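Side-chain contacts in uncharacterized protein MJ1460 (Methanocaldococcus jannaschii DSM 2661, PDB 2OSO), which is of unknown function but carries a V4R domain of the vinyl-4-reductase family and binds a zinc ion: residues I28-F33 / N104-W109; S52-G57 / I123-L128; L64-I69 / K73-L78; N89-K94 / E130-Y135. The protein carries 3 engineered substitutions. All coordinates share one frame; numbering follows the deposited sequence. Where two conformers were deposited one is given.

Interaction 1 of 4, residues I28-F33 / N104-W109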
loop_
_atom_site.group_PDB
_atom_site.type_symbol
_atom_site.label_atom_id
_atom_site.label_comp_id
_atom_site.label_asym_id
_atom_site.label_seq_id
_atom_site.Cartn_x
_atom_site.Cartn_y
_atom_site.Cartn_z
ATOM N N ILE A 28 6.947 5.024 -0.296
ATOM C CA ILE A 28 6.769 4.088 -1.404
ATOM C C ILE A 28 6.048 4.756 -2.563
ATOM O O ILE A 28 5.009 5.397 -2.344
ATOM C CB ILE A 28 6.028 2.817 -0.934
ATOM C CG1 ILE A 28 6.231 1.672 -1.909
ATOM C CG2 ILE A 28 4.517 3.035 -0.731
ATOM C CD1 ILE A 28 5.631 0.346 -1.397
ATOM N N PRO A 29 6.610 4.657 -3.783
ATOM C CA PRO A 29 5.900 5.098 -5.011
ATOM C C PRO A 29 4.496 4.467 -5.194
ATOM O O PRO A 29 4.336 3.228 -5.090
ATOM C CB PRO A 29 6.811 4.625 -6.125
ATOM C CG PRO A 29 8.148 4.500 -5.529
ATOM C CD PRO A 29 7.945 4.102 -4.107
HETATM N N MSE A 30 3.503 5.326 -5.433
HETATM C CA MSE A 30 2.081 4.943 -5.602
HETATM C C MSE A 30 1.799 3.702 -6.471
HETATM O O MSE A 30 0.941 2.903 -6.123
HETATM C CB MSE A 30 1.265 6.140 -6.138
HETATM C CG MSE A 30 -0.254 5.993 -6.026
HETATM SE SE MSE A 30 -0.846 6.196 -4.175
HETATM C CE MSE A 30 -2.596 5.352 -4.228
ATOM N N PRO A 31 2.510 3.529 -7.592
ATOM C CA PRO A 31 2.272 2.287 -8.407
ATOM C C PRO A 31 2.410 0.958 -7.614
ATOM O O PRO A 31 1.659 0.003 -7.885
ATOM C CB PRO A 31 3.296 2.408 -9.534
ATOM C CG PRO A 31 3.523 3.903 -9.662
ATOM C CD PRO A 31 3.536 4.380 -8.227
ATOM N N TYR A 32 3.296 0.924 -6.620
ATOM C CA TYR A 32 3.518 -0.258 -5.818
ATOM C C TYR A 32 2.469 -0.441 -4.716
ATOM O O TYR A 32 2.131 -1.561 -4.335
ATOM C CB TYR A 32 4.915 -0.188 -5.200
ATOM C CG TYR A 32 6.021 -0.275 -6.233
ATOM C CD1 TYR A 32 6.195 -1.434 -7.001
ATOM C CD2 TYR A 32 6.923 0.775 -6.408
ATOM C CE1 TYR A 32 7.208 -1.539 -7.903
ATOM C CE2 TYR A 32 7.944 0.669 -7.335
ATOM C CZ TYR A 32 8.069 -0.470 -8.084
ATOM O OH TYR A 32 9.069 -0.604 -8.991
ATOM N N PHE A 33 1.962 0.677 -4.217
ATOM C CA PHE A 33 0.838 0.702 -3.308
ATOM C C PHE A 33 -0.382 0.141 -4.063
ATOM O O PHE A 33 -1.050 -0.722 -3.590
ATOM C CB PHE A 33 0.610 2.134 -2.812
ATOM C CG PHE A 33 -0.550 2.286 -1.863
ATOM C CD1 PHE A 33 -1.844 2.415 -2.335
ATOM C CD2 PHE A 33 -0.337 2.375 -0.514
ATOM C CE1 PHE A 33 -2.901 2.573 -1.457
ATOM C CE2 PHE A 33 -1.422 2.535 0.372
ATOM C CZ PHE A 33 -2.678 2.612 -0.103
ATOM N N ASN A 104 -3.805 18.287 -6.524
ATOM C CA ASN A 104 -2.552 17.468 -6.528
ATOM C C ASN A 104 -2.733 16.024 -5.998
ATOM O O ASN A 104 -1.985 15.574 -5.098
ATOM C CB ASN A 104 -1.442 18.233 -5.770
ATOM C CG ASN A 104 -0.032 17.741 -6.096
ATOM O OD1 ASN A 104 0.253 17.266 -7.199
ATOM N ND2 ASN A 104 0.853 17.835 -5.116
ATOM N N PRO A 105 -3.718 15.285 -6.550
ATOM C CA PRO A 105 -4.040 13.931 -6.101
ATOM C C PRO A 105 -3.018 12.925 -6.672
ATOM O O PRO A 105 -2.170 13.309 -7.462
ATOM C CB PRO A 105 -5.405 13.685 -6.696
ATOM C CG PRO A 105 -5.284 14.403 -8.057
ATOM C CD PRO A 105 -4.506 15.657 -7.740
ATOM N N PRO A 106 -3.054 11.666 -6.225
ATOM C CA PRO A 106 -2.217 10.672 -6.895
ATOM C C PRO A 106 -2.745 10.320 -8.290
ATOM O O PRO A 106 -3.847 10.737 -8.676
ATOM C CB PRO A 106 -2.268 9.448 -5.944
ATOM C CG PRO A 106 -3.049 9.834 -4.803
ATOM C CD PRO A 106 -3.746 11.113 -5.041
ATOM N N TYR A 107 -1.936 9.566 -9.028
ATOM C CA TYR A 107 -2.303 8.996 -10.303
ATOM C C TYR A 107 -2.553 10.029 -11.386
ATOM O O TYR A 107 -3.415 9.808 -12.199
ATOM C CB TYR A 107 -3.560 8.137 -10.181
ATOM C CG TYR A 107 -3.403 6.986 -9.247
ATOM C CD1 TYR A 107 -2.407 6.048 -9.466
ATOM C CD2 TYR A 107 -4.273 6.791 -8.196
ATOM C CE1 TYR A 107 -2.252 4.981 -8.647
ATOM C CE2 TYR A 107 -4.143 5.700 -7.356
ATOM C CZ TYR A 107 -3.113 4.789 -7.602
ATOM O OH TYR A 107 -2.889 3.685 -6.793
ATOM N N GLN A 108 -1.818 11.137 -11.375
ATOM C CA GLN A 108 -1.934 12.158 -12.456
ATOM C C GLN A 108 -1.353 11.711 -13.818
ATOM O O GLN A 108 -1.640 12.309 -14.884
ATOM C CB GLN A 108 -1.290 13.464 -11.993
ATOM C CG GLN A 108 -1.983 14.159 -10.837
ATOM C CD GLN A 108 -1.151 15.320 -10.306
ATOM O OE1 GLN A 108 -0.615 16.092 -11.091
ATOM N NE2 GLN A 108 -0.959 15.395 -8.990
ATOM N N TRP A 109 -0.531 10.672 -13.789
ATOM C CA TRP A 109 -0.037 9.990 -14.998
ATOM C C TRP A 109 -1.126 9.102 -15.635
ATOM O O TRP A 109 -0.893 8.487 -16.681
ATOM C CB TRP A 109 1.207 9.157 -14.680
ATOM C CG TRP A 109 1.095 8.286 -13.441
ATOM C CD1 TRP A 109 1.465 8.611 -12.157
ATOM C CD2 TRP A 109 0.577 6.954 -13.372
ATOM N NE1 TRP A 109 1.175 7.584 -11.311
ATOM C CE2 TRP A 109 0.632 6.552 -12.028
ATOM C CE3 TRP A 109 0.059 6.069 -14.312
ATOM C CZ2 TRP A 109 0.184 5.305 -11.617
ATOM C CZ3 TRP A 109 -0.394 4.845 -13.906
ATOM C CH2 TRP A 109 -0.331 4.471 -12.590
#
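M30, a selenomethionine, crosses the Y107 ring at about a right angle, with CG over one face and 3.4 Å from Y107 CE1. Its CG stands anti to the backbone N (chi1 -165°), and the bend at chi2 brings SE to 4.9 Å from the Y107 ring centroid, 32° off the normal: an oblique Met-aromatic contact. M30 was modelled in two conformers, and these details hold for one. SE also meets P106 CB at 4.0 Å. P31 CG reaches W109 CZ2 at 4.1 Å, while CZ2 lies in plane at the edge of the Y107 ring and Y107 CA lies over one indole face. A serine replacing Y107 would probably leave M30 CG without the ring face it covers and W109 without its neighbouring edge. P106 O accepts a hydrogen bond from H117 NE2 of the zinc site. No hydrogen bond joins the two segments; the contact is apolar, so dispersion, perhaps with a weak selenium-aromatic component, probably accounts for it.

Interaction 2 of 4, residues S52-G57 / I123-L128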
loop_
_atom_site.group_PDB
_atom_site.type_symbol
_atom_site.label_atom_id
_atom_site.label_comp_id
_atom_site.label_asym_id
_atom_site.label_seq_id
_atom_site.Cartn_x
_atom_site.Cartn_y
_atom_site.Cartn_z
ATOM N N SER A 52 -14.639 -3.811 -2.393
ATOM C CA SER A 52 -14.240 -2.766 -3.374
ATOM C C SER A 52 -13.242 -1.800 -2.773
ATOM O O SER A 52 -13.115 -1.714 -1.574
ATOM C CB SER A 52 -15.452 -2.001 -3.862
ATOM O OG SER A 52 -15.877 -1.105 -2.890
ATOM N N LEU A 53 -12.517 -1.081 -3.618
ATOM C CA LEU A 53 -11.623 -0.035 -3.130
ATOM C C LEU A 53 -12.365 1.076 -2.326
ATOM O O LEU A 53 -11.818 1.636 -1.380
ATOM C CB LEU A 53 -10.829 0.557 -4.291
ATOM C CG LEU A 53 -9.654 -0.367 -4.703
ATOM C CD1 LEU A 53 -9.003 0.135 -5.917
ATOM C CD2 LEU A 53 -8.625 -0.429 -3.559
ATOM N N TYR A 54 -13.583 1.396 -2.732
ATOM C CA TYR A 54 -14.425 2.323 -1.973
ATOM C C TYR A 54 -14.707 1.793 -0.573
ATOM O O TYR A 54 -14.523 2.492 0.420
ATOM C CB TYR A 54 -15.726 2.534 -2.707
ATOM C CG TYR A 54 -16.645 3.536 -2.039
ATOM C CD1 TYR A 54 -16.482 4.876 -2.247
ATOM C CD2 TYR A 54 -17.682 3.124 -1.228
ATOM C CE1 TYR A 54 -17.303 5.819 -1.631
ATOM C CE2 TYR A 54 -18.528 4.071 -0.597
ATOM C CZ TYR A 54 -18.337 5.419 -0.828
ATOM O OH TYR A 54 -19.138 6.395 -0.212
ATOM N N GLU A 55 -15.142 0.565 -0.468
ATOM C CA GLU A 55 -15.446 0.029 0.854
ATOM C C GLU A 55 -14.222 -0.096 1.762
ATOM O O GLU A 55 -14.277 0.236 2.942
ATOM C CB GLU A 55 -16.176 -1.294 0.713
ATOM C CG GLU A 55 -17.550 -1.121 0.112
ATOM C CD GLU A 55 -18.177 -2.445 -0.233
ATOM O OE1 GLU A 55 -18.100 -3.371 0.630
ATOM O OE2 GLU A 55 -18.741 -2.531 -1.357
ATOM N N ILE A 56 -13.085 -0.508 1.207
ATOM C CA ILE A 56 -11.833 -0.456 1.941
ATOM C C ILE A 56 -11.414 0.960 2.384
ATOM O O ILE A 56 -10.922 1.156 3.494
ATOM C CB ILE A 56 -10.667 -1.167 1.140
ATOM C CG1 ILE A 56 -11.026 -2.611 0.775
ATOM C CG2 ILE A 56 -9.359 -1.133 1.950
ATOM C CD1 ILE A 56 -11.072 -3.543 2.033
ATOM N N GLY A 57 -11.544 1.954 1.516
ATOM C CA GLY A 57 -11.356 3.357 1.882
ATOM C C GLY A 57 -12.259 3.798 3.020
ATOM O O GLY A 57 -11.784 4.425 3.978
ATOM N N ILE A 123 -12.416 6.810 1.643
ATOM C CA ILE A 123 -11.727 7.405 2.819
ATOM C C ILE A 123 -12.533 8.612 3.338
ATOM O O ILE A 123 -12.775 8.757 4.528
ATOM C CB ILE A 123 -10.337 7.859 2.513
ATOM C CG1 ILE A 123 -9.410 6.631 2.297
ATOM C CG2 ILE A 123 -9.793 8.671 3.724
ATOM C CD1 ILE A 123 -8.005 7.055 1.793
ATOM N N LEU A 124 -12.966 9.442 2.421
ATOM C CA LEU A 124 -13.685 10.685 2.745
ATOM C C LEU A 124 -15.016 10.382 3.406
ATOM O O LEU A 124 -15.377 11.021 4.380
ATOM C CB LEU A 124 -13.880 11.530 1.483
ATOM C CG LEU A 124 -12.641 12.284 1.006
ATOM C CD1 LEU A 124 -12.945 12.899 -0.360
ATOM C CD2 LEU A 124 -12.155 13.315 2.011
ATOM N N ALA A 125 -15.713 9.357 2.932
ATOM C CA ALA A 125 -16.967 8.955 3.547
ATOM C C ALA A 125 -16.763 8.486 4.971
ATOM O O ALA A 125 -17.555 8.819 5.865
ATOM C CB ALA A 125 -17.660 7.836 2.722
ATOM N N GLY A 126 -15.700 7.689 5.165
ATOM C CA GLY A 126 -15.402 7.137 6.456
ATOM C C GLY A 126 -14.972 8.188 7.449
ATOM O O GLY A 126 -15.384 8.147 8.626
ATOM N N CYS A 127 -14.106 9.106 7.012
ATOM C CA CYS A 127 -13.627 10.195 7.863
ATOM C C CYS A 127 -14.729 11.176 8.279
ATOM O O CYS A 127 -14.785 11.605 9.419
ATOM C CB CYS A 127 -12.487 10.973 7.216
ATOM S SG CYS A 127 -10.959 10.049 7.089
ATOM N N LEU A 128 -15.594 11.512 7.343
ATOM C CA LEU A 128 -16.725 12.417 7.594
ATOM C C LEU A 128 -17.743 11.826 8.550
ATOM O O LEU A 128 -18.337 12.563 9.339
ATOM C CB LEU A 128 -17.421 12.771 6.294
ATOM C CG LEU A 128 -16.607 13.733 5.410
ATOM C CD1 LEU A 128 -17.260 13.798 4.000
ATOM C CD2 LEU A 128 -16.493 15.101 6.040
#
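The Y54 ring approaches A125 obliquely, and the nearest approach is Y54 OH to A125 CB, 3.6 Å. This is a helix-helix packing, with the start of helix 53-64 set against the middle of helix 118-132. With CG anti to the backbone N (chi1 -177°), the tyrosine reaches across to helix 118-132 beside, and well clear of, the point where the backbones meet, and its hydroxyl is hydrogen-bonded to V138 N on strand 135-142. Y54 therefore links its helix to the sheet as well as touching A125.

The backbones come closest at G57 and I123, where the CA atoms are 4.2 Å apart. A beta carbon built on G57 would fall 2.9 Å from I123 N, a clash, consistent with the close approach relying on the absence of a side chain at G57. The pair makes a CA-H...O contact, I123 CA to G57 O at 3.2 Å with 143° at the hydrogen, and I123 CG1 packs beside the same oxygen at 3.7 Å. F76 of helix 69-79 covers I123 and L124, while E6 of the second subunit accepts a hydrogen bond from L53 N. At the start of helix 53-64, S52 is the N-cap: its OG accepts from E55 N at 3.0 Å, with an N-H...O angle of 170°.

Interaction 3 of 4, residues L64-I69 / K73-L78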
loop_
_atom_site.group_PDB
_atom_site.type_symbol
_atom_site.label_atom_id
_atom_site.label_comp_id
_atom_site.label_asym_id
_atom_site.label_seq_id
_atom_site.Cartn_x
_atom_site.Cartn_y
_atom_site.Cartn_z
ATOM N N LEU A 64 -8.487 5.903 10.650
ATOM C CA LEU A 64 -7.748 7.157 10.755
ATOM C C LEU A 64 -8.439 8.067 11.768
ATOM O O LEU A 64 -7.795 8.736 12.582
ATOM C CB LEU A 64 -7.662 7.875 9.394
ATOM C CG LEU A 64 -6.825 7.291 8.260
ATOM C CD1 LEU A 64 -7.126 8.083 6.981
ATOM C CD2 LEU A 64 -5.359 7.285 8.588
ATOM N N SER A 65 -9.770 8.047 11.736
ATOM C CA SER A 65 -10.596 8.706 12.796
ATOM C C SER A 65 -10.148 10.143 13.168
ATOM O O SER A 65 -9.864 10.451 14.309
ATOM C CB SER A 65 -10.673 7.814 14.049
ATOM O OG SER A 65 -11.823 8.126 14.797
ATOM N N PRO A 66 -10.143 11.058 12.187
ATOM C CA PRO A 66 -9.819 12.466 12.407
ATOM C C PRO A 66 -10.938 13.093 13.244
ATOM O O PRO A 66 -12.101 12.718 13.102
ATOM C CB PRO A 66 -9.798 13.068 10.976
ATOM C CG PRO A 66 -10.634 12.154 10.181
ATOM C CD PRO A 66 -10.510 10.785 10.798
ATOM N N LYS A 67 -10.583 13.997 14.137
ATOM C CA LYS A 67 -11.569 14.607 15.033
ATOM C C LYS A 67 -12.278 15.809 14.395
ATOM O O LYS A 67 -13.321 16.289 14.887
ATOM C CB LYS A 67 -10.907 14.982 16.344
ATOM C CG LYS A 67 -10.390 13.741 17.132
ATOM N N ASN A 68 -11.724 16.316 13.301
ATOM C CA ASN A 68 -12.293 17.508 12.690
ATOM C C ASN A 68 -11.776 17.671 11.279
ATOM O O ASN A 68 -10.970 16.857 10.793
ATOM C CB ASN A 68 -12.062 18.770 13.584
ATOM C CG ASN A 68 -10.589 19.062 13.890
ATOM O OD1 ASN A 68 -9.732 19.049 13.007
ATOM N ND2 ASN A 68 -10.306 19.409 15.166
ATOM N N ILE A 69 -12.316 18.645 10.580
ATOM C CA ILE A 69 -11.939 18.887 9.193
ATOM C C ILE A 69 -10.476 19.292 9.120
ATOM O O ILE A 69 -9.779 18.867 8.220
ATOM C CB ILE A 69 -12.841 19.957 8.543
ATOM C CG1 ILE A 69 -14.288 19.470 8.429
ATOM C CG2 ILE A 69 -12.328 20.397 7.182
ATOM C CD1 ILE A 69 -14.524 18.224 7.724
ATOM N N LYS A 73 -7.692 17.346 6.697
ATOM C CA LYS A 73 -6.837 18.023 5.731
ATOM C C LYS A 73 -5.359 17.667 5.948
ATOM O O LYS A 73 -4.598 17.468 4.963
ATOM C CB LYS A 73 -7.053 19.541 5.784
ATOM C CG LYS A 73 -8.460 20.017 5.306
ATOM C CD LYS A 73 -8.622 21.538 5.495
ATOM C CE LYS A 73 -9.913 22.057 4.887
ATOM N NZ LYS A 73 -10.285 23.482 5.269
ATOM N N LYS A 74 -4.958 17.609 7.229
ATOM C CA LYS A 74 -3.602 17.286 7.596
ATOM C C LYS A 74 -3.204 15.863 7.214
ATOM O O LYS A 74 -2.135 15.641 6.695
ATOM C CB LYS A 74 -3.397 17.481 9.085
ATOM C CG LYS A 74 -1.939 17.562 9.496
ATOM C CD LYS A 74 -1.811 17.340 10.995
ATOM C CE LYS A 74 -0.684 18.195 11.636
ATOM N N ILE A 75 -4.057 14.901 7.525
ATOM C CA ILE A 75 -3.845 13.504 7.113
ATOM C C ILE A 75 -3.627 13.383 5.609
ATOM O O ILE A 75 -2.753 12.649 5.171
ATOM C CB ILE A 75 -5.022 12.607 7.511
ATOM C CG1 ILE A 75 -5.052 12.457 9.039
ATOM C CG2 ILE A 75 -4.898 11.239 6.816
ATOM C CD1 ILE A 75 -6.356 11.908 9.620
ATOM N N PHE A 76 -4.387 14.108 4.801
ATOM C CA PHE A 76 -4.182 14.047 3.336
ATOM C C PHE A 76 -2.796 14.587 2.915
ATOM O O PHE A 76 -2.145 14.015 2.040
ATOM C CB PHE A 76 -5.319 14.704 2.571
ATOM C CG PHE A 76 -6.419 13.737 2.184
ATOM C CD1 PHE A 76 -7.124 13.071 3.162
ATOM C CD2 PHE A 76 -6.726 13.506 0.867
ATOM C CE1 PHE A 76 -8.082 12.137 2.851
ATOM C CE2 PHE A 76 -7.698 12.582 0.529
ATOM C CZ PHE A 76 -8.397 11.923 1.523
ATOM N N LYS A 77 -2.316 15.636 3.574
ATOM C CA LYS A 77 -0.944 16.102 3.289
ATOM C C LYS A 77 0.113 15.089 3.733
ATOM O O LYS A 77 1.105 14.898 3.040
ATOM C CB LYS A 77 -0.650 17.452 3.944
ATOM C CG LYS A 77 -1.397 18.618 3.342
ATOM C CD LYS A 77 -1.002 18.894 1.879
ATOM C CE LYS A 77 0.488 19.232 1.728
ATOM N NZ LYS A 77 0.828 19.952 0.412
ATOM N N LEU A 78 -0.069 14.507 4.920
ATOM C CA LEU A 78 0.863 13.480 5.423
ATOM C C LEU A 78 0.929 12.233 4.544
ATOM O O LEU A 78 2.008 11.650 4.347
ATOM C CB LEU A 78 0.463 13.079 6.829
ATOM C CG LEU A 78 0.707 14.110 7.911
ATOM C CD1 LEU A 78 0.175 13.592 9.254
ATOM C CD2 LEU A 78 2.199 14.485 7.985
#
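I75 turns its two branches to different partners: CG2 meets L64 CD1 at 3.9 Å, and CD1 meets P66 CB at 3.9 Å. The L64 and I75 side chains cross obliquely, methyl against methyl. I75 has CG1 anti to its carbonyl carbon (chi1 -69°) and a nearly straight chi2 of 165°, which carries CD1 out to the proline ring.

At the other end of the contact, I69 and K73 stand one helical turn apart. K73 N donates to I69 O over 3.0 Å, an ordinary helix bond, and the lysine chain continues extended beyond CG. Its CE packs on I69 CG2 at 3.7 Å, while NZ is hydrogen-bonded to I86 O in a loop. An alanine in place of K73 would probably leave the I86 carbonyl without this donor and take the K73 CE contact away from I69 CG2.

Around the turn, S65 leaves helix 53-64 with a positive phi, and N68, as N-cap of helix 69-79, offers OD1 to E71 N. L64 also packs on L35 of the second subunit. The whole is a helix-loop-helix connection, in which the last residue of the first helix and the proline of the link fold back onto the second helix.

Interaction 4 of 4, residues N89-K94 / E130-Y135. Engineered in segment 130-135: Y133 (natural residue Lys), Y134 (natural residue Lys), Y135 (natural residue Lys).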
loop_
_atom_site.group_PDB
_atom_site.type_symbol
_atom_site.label_atom_id
_atom_site.label_comp_id
_atom_site.label_asym_id
_atom_site.label_seq_id
_atom_site.Cartn_x
_atom_site.Cartn_y
_atom_site.Cartn_z
ATOM N N ASN A 89 -17.143 25.847 7.783
ATOM C CA ASN A 89 -18.207 26.737 8.245
ATOM C C ASN A 89 -19.449 26.698 7.330
ATOM O O ASN A 89 -20.588 26.791 7.801
ATOM C CB ASN A 89 -17.648 28.147 8.448
ATOM C CG ASN A 89 -16.892 28.283 9.786
ATOM O OD1 ASN A 89 -16.779 27.312 10.560
ATOM N ND2 ASN A 89 -16.402 29.497 10.073
ATOM N N LYS A 90 -19.245 26.460 6.041
ATOM C CA LYS A 90 -20.370 26.295 5.131
ATOM C C LYS A 90 -21.079 24.941 5.297
ATOM O O LYS A 90 -22.304 24.859 5.190
ATOM C CB LYS A 90 -19.894 26.494 3.691
ATOM C CG LYS A 90 -20.967 26.416 2.617
ATOM C CD LYS A 90 -20.320 26.746 1.250
ATOM C CE LYS A 90 -21.298 26.793 0.110
ATOM N NZ LYS A 90 -20.738 27.550 -1.030
ATOM N N ILE A 91 -20.323 23.874 5.534
ATOM C CA ILE A 91 -20.916 22.548 5.836
ATOM C C ILE A 91 -21.831 22.639 7.059
ATOM O O ILE A 91 -22.953 22.129 7.079
ATOM C CB ILE A 91 -19.792 21.454 6.069
ATOM C CG1 ILE A 91 -19.267 20.970 4.740
ATOM C CG2 ILE A 91 -20.317 20.245 6.851
ATOM C CD1 ILE A 91 -17.958 20.135 4.875
ATOM N N LEU A 92 -21.346 23.327 8.071
ATOM C CA LEU A 92 -22.129 23.576 9.270
ATOM C C LEU A 92 -23.402 24.397 9.009
ATOM O O LEU A 92 -24.453 24.091 9.574
ATOM C CB LEU A 92 -21.249 24.248 10.327
ATOM C CG LEU A 92 -20.124 23.344 10.844
ATOM C CD1 LEU A 92 -19.223 24.118 11.832
ATOM C CD2 LEU A 92 -20.645 22.008 11.473
ATOM N N LEU A 93 -23.329 25.385 8.108
ATOM C CA LEU A 93 -24.438 26.310 7.896
ATOM C C LEU A 93 -25.472 25.791 6.895
ATOM O O LEU A 93 -26.645 26.143 6.972
ATOM C CB LEU A 93 -23.938 27.684 7.403
ATOM C CG LEU A 93 -23.156 28.612 8.344
ATOM C CD1 LEU A 93 -22.649 29.834 7.585
ATOM C CD2 LEU A 93 -24.013 29.103 9.463
ATOM N N LYS A 94 -25.030 24.989 5.930
ATOM C CA LYS A 94 -25.876 24.603 4.819
ATOM C C LYS A 94 -26.414 23.199 4.981
ATOM O O LYS A 94 -25.857 22.399 5.709
ATOM C CB LYS A 94 -25.079 24.715 3.503
ATOM C CG LYS A 94 -24.812 26.159 3.114
ATOM C CD LYS A 94 -24.285 26.327 1.694
ATOM C CE LYS A 94 -25.395 26.371 0.597
ATOM N NZ LYS A 94 -24.828 26.352 -0.794
ATOM N N GLU A 130 -16.775 9.637 11.035
ATOM C CA GLU A 130 -16.049 9.801 12.293
ATOM C C GLU A 130 -16.192 11.242 12.877
ATOM O O GLU A 130 -16.320 11.431 14.087
ATOM C CB GLU A 130 -14.572 9.404 12.123
ATOM C CG GLU A 130 -14.285 7.911 12.015
ATOM C CD GLU A 130 -14.871 7.060 13.136
ATOM O OE1 GLU A 130 -14.455 7.185 14.323
ATOM O OE2 GLU A 130 -15.790 6.264 12.845
ATOM N N ILE A 131 -16.150 12.243 12.013
ATOM C CA ILE A 131 -16.229 13.629 12.430
ATOM C C ILE A 131 -17.647 14.048 12.788
ATOM O O ILE A 131 -17.835 14.652 13.786
ATOM C CB ILE A 131 -15.675 14.595 11.327
ATOM C CG1 ILE A 131 -14.158 14.443 11.191
ATOM C CG2 ILE A 131 -16.003 16.044 11.704
ATOM C CD1 ILE A 131 -13.608 14.864 9.809
ATOM N N PHE A 132 -18.628 13.711 11.959
ATOM C CA PHE A 132 -19.990 14.244 12.075
ATOM C C PHE A 132 -21.083 13.218 12.504
ATOM O O PHE A 132 -22.252 13.596 12.654
ATOM C CB PHE A 132 -20.386 14.883 10.737
ATOM C CG PHE A 132 -19.568 16.133 10.373
ATOM C CD1 PHE A 132 -19.539 17.243 11.244
ATOM C CD2 PHE A 132 -18.842 16.193 9.198
ATOM C CE1 PHE A 132 -18.804 18.380 10.927
ATOM C CE2 PHE A 132 -18.090 17.310 8.877
ATOM C CZ PHE A 132 -18.098 18.434 9.725
ATOM N N TYR A 133 -20.735 11.948 12.611
ATOM C CA TYR A 133 -21.612 10.901 13.115
ATOM C C TYR A 133 -22.504 10.271 12.063
ATOM O O TYR A 133 -22.710 9.034 12.085
ATOM C CB TYR A 133 -22.471 11.356 14.315
ATOM C CG TYR A 133 -23.235 10.226 14.967
ATOM C CD1 TYR A 133 -22.581 9.328 15.797
ATOM C CD2 TYR A 133 -24.599 10.051 14.754
ATOM C CE1 TYR A 133 -23.236 8.270 16.382
ATOM C CE2 TYR A 133 -25.278 8.971 15.344
ATOM C CZ TYR A 133 -24.587 8.089 16.154
ATOM O OH TYR A 133 -25.211 7.023 16.797
ATOM N N TYR A 134 -23.052 11.097 11.185
ATOM C CA TYR A 134 -23.944 10.623 10.108
ATOM C C TYR A 134 -23.246 9.649 9.171
ATOM O O TYR A 134 -22.019 9.674 9.055
ATOM C CB TYR A 134 -24.482 11.788 9.272
ATOM C CG TYR A 134 -25.124 12.884 10.074
ATOM C CD1 TYR A 134 -26.119 12.595 10.995
ATOM C CD2 TYR A 134 -24.744 14.205 9.902
ATOM C CE1 TYR A 134 -26.733 13.603 11.747
ATOM C CE2 TYR A 134 -25.344 15.220 10.631
ATOM C CZ TYR A 134 -26.345 14.914 11.546
ATOM O OH TYR A 134 -26.948 15.916 12.276
ATOM N N TYR A 135 -24.039 8.767 8.544
ATOM C CA TYR A 135 -23.582 7.947 7.417
ATOM C C TYR A 135 -23.501 8.871 6.237
ATOM O O TYR A 135 -24.445 9.632 5.990
ATOM C CB TYR A 135 -24.576 6.847 7.030
ATOM C CG TYR A 135 -24.805 5.803 8.086
ATOM C CD1 TYR A 135 -23.730 5.113 8.668
ATOM C CD2 TYR A 135 -26.093 5.465 8.476
ATOM C CE1 TYR A 135 -23.936 4.136 9.644
ATOM C CE2 TYR A 135 -26.310 4.483 9.467
ATOM C CZ TYR A 135 -25.221 3.817 10.025
ATOM O OH TYR A 135 -25.434 2.829 10.986
#
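F132 meets two successive residues of helix 88-93: its CZ lies 4.1 Å from I91 CG2, and its CE1 lies 4.1 Å from L92 CD2. Both methyls approach the ring obliquely, although as whole side chains L92 and F132 cross at about a right angle. The backbones stay apart, with the CA atoms of L92 and F132 separated by 10.0 Å, so side-chain ends alone bridge the two segments and bury only 102 Å² between them.

The tight part lies behind the ring. I131 CG2 backs one face, 3.5 Å above the F132 ring plane and over its centre, and I69 of helix 69-79 also packs against F132. The two methyls of helix 88-93 come from the other side of the ring plane; of their residues I91 is buried, its CG2 anti to the backbone N.

L92 is the looser partner, exposed and touching F132 through one methyl. A glycerol, probably from the crystallisation liquor, comes within about 3 Å of F132 and makes a weak hydrogen bond with I91 O. After helix 118-132 ends, Y133, Y134 and Y135, all engineered in place of natural lysines, are exposed and touch crystal neighbours; the carbonyl oxygen of F132 lies 3.8 Å above one face of the Y134 ring.

With no hydrogen bond or charge pair across it, the contact is purely apolar, and its few methyl-to-ring touches by themselves probably fix the orientation of helix 88-93 only weakly.

From the N terminus, residues 28-33 open interaction 1, whose loop closes at 104-109 and ties the start of helix 30-44 to the loop before helix 118-132. Interaction 2 opens within that loop at 52-57 and closes beyond it at 123-128, so the two cross; it joins helix 53-64 to helix 118-132. The short turn of interaction 3, between helices 53-64 and 69-79, falls inside both. Interaction 4 opens at 89-94 and ends at 130-135, crossing interactions 1 and 2 and joining helix 88-93 to the end of helix 118-132. Interaction 3 touches interactions 2 and 4, through C127 on P66 and the S65-E130 pair. Interactions 1, 2 and 3 also reach the second subunit; interaction 4 does not.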